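Local coordinates for Ras GTPase-activating-like protein rng2 (Schizosaccharomyces pombe, PDB 1P2X) that binds actin filaments through its calponin-homology domain, the part present here, and is required to build the contractile F-actin ring at the division site, at residues C11-A16 and K104-I109; E15-I20 and G29-F34. One frame throughout, in Å; residues are numbered along the deposited sequence.

Contact 1. Residues C11-A16 and K104-I109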
loop_
_atom_site.group_PDB
_atom_site.type_symbol
_atom_site.label_atom_id
_atom_site.label_comp_id
_atom_site.label_asym_id
_atom_site.label_seq_id
_atom_site.Cartn_x
_atom_site.Cartn_y
_atom_site.Cartn_z
ATOM N N CYS A 11 -9.874 -6.083 1.817
ATOM C CA CYS A 11 -10.601 -4.816 1.785
ATOM C C CYS A 11 -9.627 -3.685 2.090
ATOM O O CYS A 11 -9.695 -2.623 1.481
ATOM C CB CYS A 11 -11.731 -4.785 2.812
ATOM S SG CYS A 11 -13.127 -5.843 2.408
ATOM N N ARG A 12 -8.715 -3.921 3.027
ATOM C CA ARG A 12 -7.734 -2.911 3.371
ATOM C C ARG A 12 -6.866 -2.598 2.158
ATOM O O ARG A 12 -6.594 -1.430 1.864
ATOM C CB ARG A 12 -6.872 -3.372 4.550
ATOM C CG ARG A 12 -7.683 -3.834 5.790
ATOM C CD ARG A 12 -8.382 -2.681 6.532
ATOM N NE ARG A 12 -9.677 -2.293 5.966
ATOM C CZ ARG A 12 -10.816 -2.946 6.166
ATOM N NH1 ARG A 12 -10.844 -4.037 6.923
ATOM N NH2 ARG A 12 -11.945 -2.493 5.637
ATOM N N VAL A 13 -6.430 -3.639 1.451
ATOM C CA VAL A 13 -5.608 -3.469 0.255
ATOM C C VAL A 13 -6.403 -2.734 -0.835
ATOM O O VAL A 13 -5.878 -1.851 -1.517
ATOM C CB VAL A 13 -5.121 -4.841 -0.304
ATOM C CG1 VAL A 13 -4.242 -4.630 -1.535
ATOM C CG2 VAL A 13 -4.357 -5.605 0.753
ATOM N N ASP A 14 -7.676 -3.095 -0.981
ATOM C CA ASP A 14 -8.552 -2.471 -1.975
ATOM C C ASP A 14 -8.724 -0.969 -1.699
ATOM O O ASP A 14 -8.699 -0.148 -2.617
ATOM C CB ASP A 14 -9.925 -3.160 -1.963
ATOM C CG ASP A 14 -10.760 -2.811 -3.165
ATOM O OD1 ASP A 14 -11.830 -2.170 -3.006
ATOM O OD2 ASP A 14 -10.374 -3.175 -4.300
ATOM N N GLU A 15 -8.909 -0.626 -0.429
ATOM C CA GLU A 15 -9.080 0.764 -0.010
ATOM C C GLU A 15 -7.836 1.619 -0.300
ATOM O O GLU A 15 -7.947 2.748 -0.772
ATOM C CB GLU A 15 -9.435 0.819 1.486
ATOM C CG GLU A 15 -10.809 0.240 1.818
ATOM C CD GLU A 15 -10.952 -0.144 3.278
ATOM O OE1 GLU A 15 -10.001 0.096 4.055
ATOM O OE2 GLU A 15 -12.012 -0.690 3.654
ATOM N N ALA A 16 -6.660 1.070 -0.013
ATOM C CA ALA A 16 -5.405 1.765 -0.272
ATOM C C ALA A 16 -5.204 1.904 -1.788
ATOM O O ALA A 16 -4.718 2.932 -2.258
ATOM C CB ALA A 16 -4.231 0.991 0.347
ATOM N N LYS A 104 2.520 -4.088 5.849
ATOM C CA LYS A 104 2.976 -2.882 6.531
ATOM C C LYS A 104 3.013 -1.728 5.544
ATOM O O LYS A 104 2.904 -0.562 5.927
ATOM C CB LYS A 104 4.360 -3.090 7.148
ATOM C CG LYS A 104 4.833 -1.927 8.000
ATOM C CD LYS A 104 6.104 -2.269 8.769
ATOM C CE LYS A 104 5.904 -3.499 9.642
ATOM N NZ LYS A 104 7.136 -3.824 10.422
ATOM N N VAL A 105 3.174 -2.055 4.265
ATOM C CA VAL A 105 3.167 -1.033 3.226
ATOM C C VAL A 105 1.741 -0.509 3.098
ATOM O O VAL A 105 1.510 0.700 3.103
ATOM C CB VAL A 105 3.643 -1.608 1.871
ATOM C CG1 VAL A 105 3.414 -0.604 0.759
ATOM C CG2 VAL A 105 5.123 -1.971 1.956
ATOM N N ILE A 106 0.791 -1.434 2.999
ATOM C CA ILE A 106 -0.620 -1.087 2.897
ATOM C C ILE A 106 -1.024 -0.258 4.116
ATOM O O ILE A 106 -1.793 0.693 4.007
ATOM C CB ILE A 106 -1.489 -2.366 2.824
ATOM C CG1 ILE A 106 -1.094 -3.200 1.597
ATOM C CG2 ILE A 106 -2.960 -2.010 2.771
ATOM C CD1 ILE A 106 -1.068 -2.405 0.289
ATOM N N TYR A 107 -0.499 -0.643 5.277
ATOM C CA TYR A 107 -0.757 0.056 6.535
ATOM C C TYR A 107 -0.198 1.474 6.446
ATOM O O TYR A 107 -0.864 2.442 6.798
ATOM C CB TYR A 107 -0.085 -0.701 7.685
ATOM C CG TYR A 107 -0.227 -0.053 9.050
ATOM C CD1 TYR A 107 -1.481 0.153 9.627
ATOM C CD2 TYR A 107 0.898 0.339 9.767
ATOM C CE1 TYR A 107 -1.600 0.739 10.889
ATOM C CE2 TYR A 107 0.791 0.926 11.018
ATOM C CZ TYR A 107 -0.454 1.124 11.571
ATOM O OH TYR A 107 -0.548 1.731 12.798
ATOM N N CYS A 108 1.028 1.588 5.957
ATOM C CA CYS A 108 1.653 2.886 5.819
ATOM C C CYS A 108 0.813 3.773 4.901
ATOM O O CYS A 108 0.600 4.961 5.192
ATOM C CB CYS A 108 3.077 2.735 5.274
ATOM S SG CYS A 108 3.905 4.308 4.935
ATOM N N ILE A 109 0.308 3.199 3.811
ATOM C CA ILE A 109 -0.505 3.962 2.864
ATOM C C ILE A 109 -1.800 4.500 3.488
ATOM O O ILE A 109 -2.228 5.614 3.180
ATOM C CB ILE A 109 -0.841 3.112 1.628
ATOM C CG1 ILE A 109 0.435 2.881 0.804
ATOM C CG2 ILE A 109 -1.931 3.789 0.798
ATOM C CD1 ILE A 109 0.257 1.966 -0.373
#

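Contact 2. Residues E15-I20 and G29-F34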
loop_
_atom_site.group_PDB
_atom_site.type_symbol
_atom_site.label_atom_id
_atom_site.label_comp_id
_atom_site.label_asym_id
_atom_site.label_seq_id
_atom_site.Cartn_x
_atom_site.Cartn_y
_atom_site.Cartn_z
ATOM N N GLU A 15 -8.909 -0.626 -0.429
ATOM C CA GLU A 15 -9.080 0.764 -0.010
ATOM C C GLU A 15 -7.836 1.619 -0.300
ATOM O O GLU A 15 -7.947 2.748 -0.772
ATOM C CB GLU A 15 -9.435 0.819 1.486
ATOM C CG GLU A 15 -10.809 0.240 1.818
ATOM C CD GLU A 15 -10.952 -0.144 3.278
ATOM O OE1 GLU A 15 -10.001 0.096 4.055
ATOM O OE2 GLU A 15 -12.012 -0.690 3.654
ATOM N N ALA A 16 -6.660 1.070 -0.013
ATOM C CA ALA A 16 -5.405 1.765 -0.272
ATOM C C ALA A 16 -5.204 1.904 -1.788
ATOM O O ALA A 16 -4.718 2.932 -2.258
ATOM C CB ALA A 16 -4.231 0.991 0.347
ATOM N N LYS A 17 -5.568 0.870 -2.544
ATOM C CA LYS A 17 -5.423 0.913 -3.992
ATOM C C LYS A 17 -6.284 2.049 -4.524
ATOM O O LYS A 17 -5.781 2.964 -5.173
ATOM C CB LYS A 17 -5.859 -0.404 -4.648
ATOM C CG LYS A 17 -5.545 -0.483 -6.139
ATOM C CD LYS A 17 -6.170 -1.702 -6.830
ATOM C CE LYS A 17 -7.687 -1.573 -6.900
ATOM N NZ LYS A 17 -8.325 -2.636 -7.702
ATOM N N LYS A 18 -7.580 1.990 -4.239
ATOM C CA LYS A 18 -8.511 3.020 -4.700
ATOM C C LYS A 18 -8.034 4.437 -4.388
ATOM O O LYS A 18 -8.111 5.311 -5.241
ATOM C CB LYS A 18 -9.892 2.821 -4.068
ATOM C CG LYS A 18 -10.632 1.545 -4.468
ATOM C CD LYS A 18 -11.903 1.443 -3.625
ATOM C CE LYS A 18 -11.565 1.603 -2.124
ATOM N NZ LYS A 18 -12.711 1.990 -1.232
ATOM N N TRP A 19 -7.563 4.655 -3.161
ATOM C CA TRP A 19 -7.080 5.964 -2.736
ATOM C C TRP A 19 -5.954 6.432 -3.646
ATOM O O TRP A 19 -5.935 7.577 -4.088
ATOM C CB TRP A 19 -6.580 5.916 -1.288
ATOM C CG TRP A 19 -6.096 7.247 -0.824
ATOM C CD1 TRP A 19 -6.860 8.342 -0.540
ATOM C CD2 TRP A 19 -4.731 7.664 -0.686
ATOM N NE1 TRP A 19 -6.061 9.412 -0.238
ATOM C CE2 TRP A 19 -4.746 9.026 -0.313
ATOM C CE3 TRP A 19 -3.493 7.019 -0.838
ATOM C CZ2 TRP A 19 -3.574 9.761 -0.091
ATOM C CZ3 TRP A 19 -2.326 7.751 -0.613
ATOM C CH2 TRP A 19 -2.380 9.110 -0.243
ATOM N N ILE A 20 -5.013 5.538 -3.924
ATOM C CA ILE A 20 -3.903 5.865 -4.798
ATOM C C ILE A 20 -4.418 6.097 -6.210
ATOM O O ILE A 20 -3.936 6.983 -6.900
ATOM C CB ILE A 20 -2.843 4.746 -4.797
ATOM C CG1 ILE A 20 -2.208 4.637 -3.405
ATOM C CG2 ILE A 20 -1.775 5.019 -5.856
ATOM C CD1 ILE A 20 -1.157 3.548 -3.282
ATOM N N GLY A 29 -4.857 -1.892 -11.733
ATOM C CA GLY A 29 -5.028 -3.333 -11.827
ATOM C C GLY A 29 -5.735 -4.004 -10.663
ATOM O O GLY A 29 -6.213 -3.332 -9.752
ATOM N N PRO A 30 -5.808 -5.342 -10.678
ATOM C CA PRO A 30 -6.459 -6.143 -9.632
ATOM C C PRO A 30 -5.913 -5.903 -8.223
ATOM O O PRO A 30 -4.722 -5.658 -8.034
ATOM C CB PRO A 30 -6.208 -7.588 -10.087
ATOM C CG PRO A 30 -6.109 -7.481 -11.602
ATOM C CD PRO A 30 -5.311 -6.196 -11.779
ATOM N N THR A 31 -6.802 -5.982 -7.238
ATOM C CA THR A 31 -6.437 -5.813 -5.842
ATOM C C THR A 31 -5.563 -6.979 -5.370
ATOM O O THR A 31 -4.606 -6.780 -4.626
ATOM C CB THR A 31 -7.709 -5.726 -4.966
ATOM O OG1 THR A 31 -8.354 -4.464 -5.192
ATOM C CG2 THR A 31 -7.371 -5.842 -3.474
ATOM N N SER A 32 -5.881 -8.188 -5.830
ATOM C CA SER A 32 -5.147 -9.387 -5.416
ATOM C C SER A 32 -3.668 -9.375 -5.794
ATOM O O SER A 32 -2.877 -10.095 -5.202
ATOM C CB SER A 32 -5.816 -10.657 -5.981
ATOM O OG SER A 32 -5.857 -10.648 -7.402
ATOM N N THR A 33 -3.297 -8.559 -6.775
ATOM C CA THR A 33 -1.899 -8.466 -7.179
ATOM C C THR A 33 -1.337 -7.069 -6.960
ATOM O O THR A 33 -0.225 -6.770 -7.392
ATOM C CB THR A 33 -1.735 -8.849 -8.654
ATOM O OG1 THR A 33 -2.637 -8.066 -9.447
ATOM C CG2 THR A 33 -2.094 -10.314 -8.866
ATOM N N PHE A 34 -2.102 -6.217 -6.275
ATOM C CA PHE A 34 -1.683 -4.836 -6.043
ATOM C C PHE A 34 -0.454 -4.698 -5.143
ATOM O O PHE A 34 0.437 -3.922 -5.451
ATOM C CB PHE A 34 -2.846 -3.992 -5.487
ATOM C CG PHE A 34 -2.500 -2.533 -5.297
ATOM C CD1 PHE A 34 -2.223 -1.724 -6.394
ATOM C CD2 PHE A 34 -2.437 -1.977 -4.023
ATOM C CE1 PHE A 34 -1.886 -0.370 -6.226
ATOM C CE2 PHE A 34 -2.106 -0.629 -3.843
ATOM C CZ PHE A 34 -1.827 0.177 -4.948
#

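Contact 1. Residues C11-A16 and K104-I109
Arg12, Val13 and Ala16 of helix 2-23 meet Ile106 and Ile109 of helix 102-117 in the buried core of the calponin-homology domain, an all-helical fold. The segments 11-16 and 104-109 run at 49° to each other, with axes 9.4 Å apart at closest approach, and the contact between them is apolar. Arg12 takes part mainly through its backbone: its carbonyl O lies 3.8 Å from Ile106 CG2 and accepts a hydrogen bond from His110 NE2. Its side chain runs on along its own helix, away from helix 102-117, and grips Glu15 side-on, NE to OE1 and NH2 to OE2. The NE bond is nearly straight at 172° and lies in the guanidinium plane, although OE1 is met from above the carboxylate plane; NH2 reaches OE2 on its syn side but well out of that plane, and OE2 also accepts a hydrogen bond from the backbone N of Ser128. At Val13, the CG2 branch meets Ile106 CG1 at 4.1 Å as the two side chains pass at a slant, while Phe34 and Glu35 touch the same valine. Ile106 turns CG2 anti to its backbone N, which lays that methyl against the first helix, 3.9 Å from Val13 CA. One turn after Val13, Ala16 has only a methyl to offer, and its CB touches two isoleucines, with CG2 of Ile106 at 4.1 Å and CG2 of Ile109 at 3.6 Å.

Contact 2. Residues E15-I20 and G29-F34
Lys17 leaves helix 2-23 with CG anti to the backbone N (chi1 -172°) and stays extended until a bend at chi3 (69°), which turns its amino group onto the loop segment 29-34. Phe34 likewise carries CG anti to its N, and this sends the ring under the lysine chain. Lys17 CG sits over the centre of one ring face, 3.6 Å from the centroid of Phe34, in a CH-pi contact 13° off the normal. Ile20 approaches the same ring at its edge, in plane, with CD1 3.8 Å from Phe34 CZ. Beyond the bend, Lys17 NZ donates to Gly29 O at 3.0 Å, slightly tilted from the carbonyl plane, and to Thr31 OG1 at 3.1 Å. That hydroxyl is also hydrogen-bonded to Asp14 OD2, one helical turn before Lys17. The contact ties the loop between helix 2-23 and helix 34-37 back onto the helix it has left. Lys17 thus divides its length between two kinds of partner, methylenes on the aromatic face and ammonium on oxygens, and the nearby Asp14 carboxylate would probably favour the charged form of the amine.

Overall arrangement
Contacts 1 and 2 use successive, overlapping parts of helix 2-23, sharing Glu15 and Ala16, and their centres lie about 8 Å apart. Through contact 1 helix 2-23 meets helix 102-117, and through contact 2 the loop leading to helix 34-37. They are joined by a probable hydrogen bond between Asp14 OD2 and Thr31 OG1, 2.6 Å apart, and by packing of Ile109 CD1 on Ile20 CD1 at 3.6 Å. Val13 CG1 also reaches Thr31 O at 3.8 Å, and Ile109 CG2 approaches Trp19 CE3 at 3.9 Å. Together they set a helix from late in the actin-binding calponin-homology domain and the loop that follows shortly after helix 2-23 against that one helix.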